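Local coordinates for protection of telomeres protein 1 (Schizosaccharomyces pombe, PDB 4HIK) that binds single-stranded G-rich telomeric DNA, protects the 3' overhang and regulates telomerase, and is represented here by Pot1pC, an OB-fold of its DNA-binding domain, at residues A[38-43]-A[135-140]; A[42-47]-A[62-67]. The protein carries 1 engineered substitution. All blocks are in the same frame, centred on the assembly; numbering follows the deposited sequence.

Contact 1. Residues A[38-43]-A[135-140]; sequences TDYTEN and SRKRLY
The ring of Tyr40 is held on both faces: the aliphatic part of Lys137 lies over one, with CB 3.7 Å from the ring centroid in a CH-pi contact, and the methyl CG2 of Thr38 sits toward the rim of the other. Lys137 runs alongside the ring, pointing the same way; with CG anti to the backbone N (chi1 179°) and the chain extended beyond it, its methylenes pass the ring as far as the phenol oxygen, where CD comes within 3.4 Å of Tyr40 OH. The guanidinium of Arg136 is a second flat group. The methyl of Thr41 stands over one face, CG2 3.2 Å from Arg136 NE, while the carbonyl of Asp39 meets its edge in plane. Arg136 NE and NH2 both donate to Asp39 O, each at 2.9 Å, a side-on grip on a single oxygen, and the bend at chi3 (-66°) turns the group to it. A water joins Tyr40 O to Tyr140 OH. The contact fastens the loop leaving strand 33-38 of the OB-fold to helix 131-137 and the residues that follow. Asp39 OD2 is a long 4.0 Å from Arg136 NH2 and well out of the guanidinium plane, and it also accepts from the backbone of Leu8; the attraction between the charges is probably weakly directed here, and the two bonds described go to a main-chain oxygen.

Contact 2. Residues A[42-47]-A[62-67]; sequences ENELFF and FGRFSI. With nucleotides of chain B.
Asn43 N donates to Arg64 O at 3.1 Å, joining two irregular loop segments whose backbones approach to 4.8 Å between CA atoms at Glu42 and Phe65 and again at Phe46 and Arg64. The ring of Phe46 is sandwiched: Ile67 CB lies over one face, 3.7 Å from Phe46 CE1, and Asn43 CB stands over the centre of the other. Glu42 CB makes a CH-pi contact with a face of the Phe65 ring. Arg64 runs beside Glu42, extended from CG to NE, and donates from NH1 to Phe46 O at 2.9 Å, the oxygen lying 14° out of the guanidinium plane. Cut back to an alanine here, the side chain is likely to leave the Phe46 carbonyl without this donor and a gap beside Glu42. Phe46 closes a type I beta turn that begins at Asn43, its N bonded to Asn43 O, and an Asx turn from Asn43 OD1 to Leu45 N reinforces it; with Arg64, the centre of an inverse gamma turn, it shapes part of the long connection between strands 33-38 and 67-71 of the OB-fold. One water bridges Phe47 N and Ser66 O. Phe47, its CG anti to the backbone N (chi1 -174°), lays one face against the base of DA5 of chain B, the planes nearly parallel, C8 of the base over the ring centre and Phe47 CD2 3.3 Å from N7 of that base, while Tyr103 meets the phenylalanine ring edge-to-face.

How the contacts relate
Contacts 1 and 2 illustrate how a long loop in an OB-fold can be anchored in succession: both use the chain leaving strand 33-38, share Glu42 and Asn43, and have centres about 10 Å apart. They touch directly. Thr38 OG1, which also makes an ST turn with Tyr40 N, probably bonds to Phe65 O at 2.7 Å. Tyr140 OH lies 3.4 Å from Phe65 CZ and Thr41 C 3.7 Å from Phe65 CD2, so the Phe65 ring packs against both segments of contact 1. Their relation to DNA differs. Contact 2 reaches the bound strand through Phe47, whereas the nearest atom of contact 1 is about 10 Å from the nucleic acid.

Contact 1. Residues A[38-43]-A[135-140]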
loop_
_atom_site.group_PDB
_atom_site.type_symbol
_atom_site.label_atom_id
_atom_site.label_comp_id
_atom_site.label_asym_id
_atom_site.label_seq_id
_atom_site.Cartn_x
_atom_site.Cartn_y
_atom_site.Cartn_z
ATOM N N THR A 38 -4.809 -0.281 0.235
ATOM C CA THR A 38 -5.856 -0.520 -0.752
ATOM C C THR A 38 -6.384 0.812 -1.243
ATOM O O THR A 38 -6.341 1.802 -0.522
ATOM C CB THR A 38 -7.036 -1.311 -0.142
ATOM O OG1 THR A 38 -7.994 -1.615 -1.161
ATOM C CG2 THR A 38 -7.735 -0.507 0.937
ATOM N N ASP A 39 -6.891 0.837 -2.468
ATOM C CA ASP A 39 -7.684 1.978 -2.912
ATOM C C ASP A 39 -9.042 1.468 -3.401
ATOM O O ASP A 39 -9.783 2.162 -4.111
ATOM C CB ASP A 39 -6.940 2.821 -3.963
ATOM C CG ASP A 39 -6.829 2.135 -5.318
ATOM O OD1 ASP A 39 -7.231 0.960 -5.448
ATOM O OD2 ASP A 39 -6.327 2.790 -6.268
ATOM N N TYR A 40 -9.353 0.243 -2.990
ATOM C CA TYR A 40 -10.611 -0.426 -3.336
ATOM C C TYR A 40 -10.809 -0.606 -4.842
ATOM O O TYR A 40 -11.933 -0.566 -5.351
ATOM C CB TYR A 40 -11.799 0.256 -2.655
ATOM C CG TYR A 40 -11.655 0.216 -1.151
ATOM C CD1 TYR A 40 -12.047 -0.903 -0.427
ATOM C CD2 TYR A 40 -11.073 1.273 -0.466
ATOM C CE1 TYR A 40 -11.887 -0.953 0.945
ATOM C CE2 TYR A 40 -10.913 1.230 0.899
ATOM C CZ TYR A 40 -11.320 0.117 1.596
ATOM O OH TYR A 40 -11.162 0.074 2.959
ATOM N N THR A 41 -9.698 -0.822 -5.538
ATOM C CA THR A 41 -9.721 -1.301 -6.913
ATOM C C THR A 41 -8.979 -2.629 -6.984
ATOM O O THR A 41 -8.011 -2.857 -6.263
ATOM C CB THR A 41 -9.129 -0.285 -7.921
ATOM O OG1 THR A 41 -7.709 -0.176 -7.745
ATOM C CG2 THR A 41 -9.784 1.072 -7.742
ATOM N N GLU A 42 -9.455 -3.514 -7.852
ATOM C CA GLU A 42 -8.933 -4.868 -7.922
ATOM C C GLU A 42 -7.737 -4.982 -8.865
ATOM O O GLU A 42 -7.661 -4.300 -9.892
ATOM C CB GLU A 42 -10.052 -5.811 -8.394
ATOM C CG GLU A 42 -9.727 -7.292 -8.262
ATOM C CD GLU A 42 -9.161 -7.900 -9.528
ATOM O OE1 GLU A 42 -9.205 -7.247 -10.594
ATOM O OE2 GLU A 42 -8.682 -9.050 -9.457
ATOM N N ASN A 43 -6.804 -5.850 -8.516
ATOM C CA ASN A 43 -5.677 -6.152 -9.391
ATOM C C ASN A 43 -5.461 -7.657 -9.398
ATOM O O ASN A 43 -5.346 -8.278 -8.347
ATOM C CB ASN A 43 -4.422 -5.411 -8.915
ATOM C CG ASN A 43 -3.259 -5.495 -9.907
ATOM O OD1 ASN A 43 -2.859 -6.577 -10.339
ATOM N ND2 ASN A 43 -2.688 -4.337 -10.240
ATOM N N SER A 135 -15.643 6.578 -2.013
ATOM C CA SER A 135 -16.861 6.190 -2.723
ATOM C C SER A 135 -16.834 4.707 -3.088
ATOM O O SER A 135 -17.849 4.015 -2.990
ATOM C CB SER A 135 -17.105 7.067 -3.957
ATOM O OG SER A 135 -16.024 6.993 -4.869
ATOM N N ARG A 136 -15.668 4.212 -3.490
ATOM C CA ARG A 136 -15.531 2.788 -3.774
ATOM C C ARG A 136 -15.634 1.934 -2.515
ATOM O O ARG A 136 -16.186 0.834 -2.555
ATOM C CB ARG A 136 -14.225 2.496 -4.505
ATOM C CG ARG A 136 -14.173 3.083 -5.903
ATOM C CD ARG A 136 -12.967 2.570 -6.645
ATOM N NE ARG A 136 -11.727 3.042 -6.043
ATOM C CZ ARG A 136 -11.026 4.074 -6.497
ATOM N NH1 ARG A 136 -11.448 4.742 -7.565
ATOM N NH2 ARG A 136 -9.904 4.430 -5.892
ATOM N N LYS A 137 -15.103 2.425 -1.400
ATOM C CA LYS A 137 -15.173 1.646 -0.172
ATOM C C LYS A 137 -16.626 1.362 0.199
ATOM O O LYS A 137 -16.938 0.290 0.715
ATOM C CB LYS A 137 -14.439 2.319 0.997
ATOM C CG LYS A 137 -14.552 1.501 2.282
ATOM C CD LYS A 137 -13.813 2.124 3.459
ATOM C CE LYS A 137 -14.031 1.282 4.715
ATOM N NZ LYS A 137 -13.308 1.807 5.913
ATOM N N ARG A 138 -17.508 2.316 -0.083
ATOM C CA ARG A 138 -18.933 2.144 0.198
ATOM C C ARG A 138 -19.525 0.913 -0.499
ATOM O O ARG A 138 -20.486 0.318 -0.010
ATOM C CB ARG A 138 -19.719 3.406 -0.173
ATOM C CG ARG A 138 -19.390 4.615 0.690
ATOM C CD ARG A 138 -20.439 5.721 0.566
ATOM N NE ARG A 138 -20.491 6.316 -0.769
ATOM C CZ ARG A 138 -19.821 7.407 -1.136
ATOM N NH1 ARG A 138 -19.027 8.032 -0.272
ATOM N NH2 ARG A 138 -19.940 7.873 -2.373
ATOM N N LEU A 139 -18.945 0.524 -1.630
ATOM C CA LEU A 139 -19.418 -0.656 -2.354
ATOM C C LEU A 139 -19.116 -1.968 -1.626
ATOM O O LEU A 139 -19.773 -2.983 -1.869
ATOM C CB LEU A 139 -18.818 -0.698 -3.759
ATOM C CG LEU A 139 -19.054 0.538 -4.629
ATOM C CD1 LEU A 139 -18.225 0.460 -5.903
ATOM C CD2 LEU A 139 -20.529 0.708 -4.949
ATOM N N TYR A 140 -18.129 -1.950 -0.733
ATOM C CA TYR A 140 -17.665 -3.177 -0.085
ATOM C C TYR A 140 -17.972 -3.256 1.413
ATOM O O TYR A 140 -17.538 -4.190 2.094
ATOM C CB TYR A 140 -16.168 -3.378 -0.349
ATOM C CG TYR A 140 -15.865 -3.410 -1.827
ATOM C CD1 TYR A 140 -16.049 -4.573 -2.568
ATOM C CD2 TYR A 140 -15.454 -2.266 -2.498
ATOM C CE1 TYR A 140 -15.803 -4.599 -3.932
ATOM C CE2 TYR A 140 -15.202 -2.283 -3.864
ATOM C CZ TYR A 140 -15.378 -3.453 -4.575
ATOM O OH TYR A 140 -15.133 -3.479 -5.931
HETATM O O HOH W 1 -13.611 -1.369 -7.275
#

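Contact 2. Residues A[42-47]-A[62-67]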
loop_
_atom_site.group_PDB
_atom_site.type_symbol
_atom_site.label_atom_id
_atom_site.label_comp_id
_atom_site.label_asym_id
_atom_site.label_seq_id
_atom_site.Cartn_x
_atom_site.Cartn_y
_atom_site.Cartn_z
ATOM N N GLU A 42 -9.455 -3.514 -7.852
ATOM C CA GLU A 42 -8.933 -4.868 -7.922
ATOM C C GLU A 42 -7.737 -4.982 -8.865
ATOM O O GLU A 42 -7.661 -4.300 -9.892
ATOM C CB GLU A 42 -10.052 -5.811 -8.394
ATOM C CG GLU A 42 -9.727 -7.292 -8.262
ATOM C CD GLU A 42 -9.161 -7.900 -9.528
ATOM O OE1 GLU A 42 -9.205 -7.247 -10.594
ATOM O OE2 GLU A 42 -8.682 -9.050 -9.457
ATOM N N ASN A 43 -6.804 -5.850 -8.516
ATOM C CA ASN A 43 -5.677 -6.152 -9.391
ATOM C C ASN A 43 -5.461 -7.657 -9.398
ATOM O O ASN A 43 -5.346 -8.278 -8.347
ATOM C CB ASN A 43 -4.422 -5.411 -8.915
ATOM C CG ASN A 43 -3.259 -5.495 -9.907
ATOM O OD1 ASN A 43 -2.859 -6.577 -10.339
ATOM N ND2 ASN A 43 -2.688 -4.337 -10.240
ATOM N N GLU A 44 -5.419 -8.254 -10.587
ATOM C CA GLU A 44 -5.312 -9.711 -10.687
ATOM C C GLU A 44 -4.063 -10.281 -10.026
ATOM O O GLU A 44 -4.002 -11.476 -9.742
ATOM C CB GLU A 44 -5.363 -10.146 -12.150
ATOM C CG GLU A 44 -6.685 -9.872 -12.822
ATOM C CD GLU A 44 -7.753 -10.858 -12.397
ATOM O OE1 GLU A 44 -7.927 -11.883 -13.093
ATOM O OE2 GLU A 44 -8.409 -10.616 -11.366
ATOM N N LEU A 45 -3.063 -9.429 -9.792
ATOM C CA LEU A 45 -1.811 -9.865 -9.195
ATOM C C LEU A 45 -1.770 -9.689 -7.675
ATOM O O LEU A 45 -0.774 -10.022 -7.041
ATOM C CB LEU A 45 -0.626 -9.135 -9.832
ATOM C CG LEU A 45 -0.477 -9.433 -11.328
ATOM C CD1 LEU A 45 0.713 -8.673 -11.897
ATOM C CD2 LEU A 45 -0.319 -10.927 -11.522
ATOM N N PHE A 46 -2.865 -9.209 -7.094
ATOM C CA PHE A 46 -2.949 -9.102 -5.645
ATOM C C PHE A 46 -3.373 -10.439 -5.035
ATOM O O PHE A 46 -4.026 -11.267 -5.683
ATOM C CB PHE A 46 -3.947 -8.017 -5.229
ATOM C CG PHE A 46 -3.502 -6.610 -5.568
ATOM C CD1 PHE A 46 -2.227 -6.365 -6.061
ATOM C CD2 PHE A 46 -4.370 -5.545 -5.399
ATOM C CE1 PHE A 46 -1.820 -5.069 -6.375
ATOM C CE2 PHE A 46 -3.973 -4.242 -5.702
ATOM C CZ PHE A 46 -2.691 -4.006 -6.196
ATOM N N PHE A 47 -2.996 -10.646 -3.785
ATOM C CA PHE A 47 -3.363 -11.866 -3.089
ATOM C C PHE A 47 -4.863 -11.851 -2.799
ATOM O O PHE A 47 -5.406 -10.829 -2.385
ATOM C CB PHE A 47 -2.566 -11.989 -1.788
ATOM C CG PHE A 47 -2.796 -13.290 -1.082
ATOM C CD1 PHE A 47 -3.827 -13.422 -0.161
ATOM C CD2 PHE A 47 -2.016 -14.391 -1.371
ATOM C CE1 PHE A 47 -4.063 -14.638 0.484
ATOM C CE2 PHE A 47 -2.248 -15.614 -0.734
ATOM C CZ PHE A 47 -3.271 -15.727 0.197
ATOM N N PHE A 62 -11.785 -7.957 1.068
ATOM C CA PHE A 62 -11.471 -9.338 0.738
ATOM C C PHE A 62 -11.279 -9.493 -0.759
ATOM O O PHE A 62 -11.615 -8.594 -1.534
ATOM C CB PHE A 62 -12.543 -10.279 1.293
ATOM C CG PHE A 62 -12.642 -10.223 2.788
ATOM C CD1 PHE A 62 -11.638 -10.763 3.580
ATOM C CD2 PHE A 62 -13.697 -9.568 3.402
ATOM C CE1 PHE A 62 -11.701 -10.680 4.966
ATOM C CE2 PHE A 62 -13.762 -9.484 4.786
ATOM C CZ PHE A 62 -12.766 -10.037 5.562
ATOM N N GLY A 63 -10.697 -10.612 -1.157
ATOM C CA GLY A 63 -10.328 -10.805 -2.548
ATOM C C GLY A 63 -9.075 -10.020 -2.888
ATOM O O GLY A 63 -8.276 -9.695 -2.009
ATOM N N ARG A 64 -8.914 -9.689 -4.163
ATOM C CA ARG A 64 -7.637 -9.177 -4.654
ATOM C C ARG A 64 -7.599 -7.646 -4.651
ATOM O O ARG A 64 -7.519 -7.018 -5.703
ATOM C CB ARG A 64 -7.404 -9.710 -6.064
ATOM C CG ARG A 64 -7.356 -11.230 -6.149
ATOM C CD ARG A 64 -6.854 -11.648 -7.531
ATOM N NE ARG A 64 -7.006 -13.083 -7.773
ATOM C CZ ARG A 64 -6.061 -13.993 -7.559
ATOM N NH1 ARG A 64 -4.871 -13.639 -7.083
ATOM N NH2 ARG A 64 -6.302 -15.268 -7.824
ATOM N N PHE A 65 -7.636 -7.047 -3.461
ATOM C CA PHE A 65 -7.863 -5.608 -3.352
ATOM C C PHE A 65 -6.776 -4.847 -2.591
ATOM O O PHE A 65 -6.838 -3.623 -2.475
ATOM C CB PHE A 65 -9.222 -5.326 -2.697
ATOM C CG PHE A 65 -10.368 -5.399 -3.649
ATOM C CD1 PHE A 65 -10.970 -6.613 -3.934
ATOM C CD2 PHE A 65 -10.827 -4.259 -4.284
ATOM C CE1 PHE A 65 -12.019 -6.684 -4.828
ATOM C CE2 PHE A 65 -11.877 -4.326 -5.187
ATOM C CZ PHE A 65 -12.474 -5.541 -5.453
ATOM N N SER A 66 -5.784 -5.560 -2.076
ATOM C CA SER A 66 -4.733 -4.894 -1.312
ATOM C C SER A 66 -3.343 -5.306 -1.761
ATOM O O SER A 66 -3.153 -6.391 -2.308
ATOM C CB SER A 66 -4.905 -5.208 0.177
ATOM O OG SER A 66 -6.168 -4.755 0.622
ATOM N N ILE A 67 -2.370 -4.437 -1.520
ATOM C CA ILE A 67 -0.994 -4.742 -1.873
ATOM C C ILE A 67 -0.096 -4.521 -0.675
ATOM O O ILE A 67 -0.278 -3.566 0.093
ATOM C CB ILE A 67 -0.503 -3.893 -3.071
ATOM C CG1 ILE A 67 0.872 -4.378 -3.535
ATOM C CG2 ILE A 67 -0.469 -2.414 -2.705
ATOM C CD1 ILE A 67 1.339 -3.753 -4.850
ATOM P P DA B 5 0.508 -16.909 4.112
ATOM O OP1 DA B 5 0.649 -17.825 5.271
ATOM O OP2 DA B 5 0.195 -17.423 2.760
ATOM O "O5'" DA B 5 -0.608 -15.834 4.473
ATOM C "C5'" DA B 5 -0.483 -15.030 5.626
ATOM C "C4'" DA B 5 -1.439 -13.855 5.529
ATOM O "O4'" DA B 5 -0.985 -12.895 4.531
ATOM C "C3'" DA B 5 -2.852 -14.221 5.107
ATOM O "O3'" DA B 5 -3.772 -13.325 5.731
ATOM C "C2'" DA B 5 -2.791 -14.064 3.582
ATOM C "C1'" DA B 5 -1.862 -12.865 3.409
ATOM N N9 DA B 5 -0.974 -12.916 2.250
ATOM C C8 DA B 5 -0.348 -14.012 1.727
ATOM N N7 DA B 5 0.424 -13.732 0.694
ATOM C C5 DA B 5 0.300 -12.358 0.537
ATOM C C6 DA B 5 0.865 -11.444 -0.378
ATOM N N6 DA B 5 1.709 -11.804 -1.343
ATOM N N1 DA B 5 0.531 -10.145 -0.262
ATOM C C2 DA B 5 -0.318 -9.782 0.705
ATOM N N3 DA B 5 -0.914 -10.547 1.622
ATOM C C4 DA B 5 -0.560 -11.837 1.483
HETATM O O HOH W 2 -1.672 -8.552 -2.350
HETATM O O HOH W 3 -5.491 -8.453 -1.297
#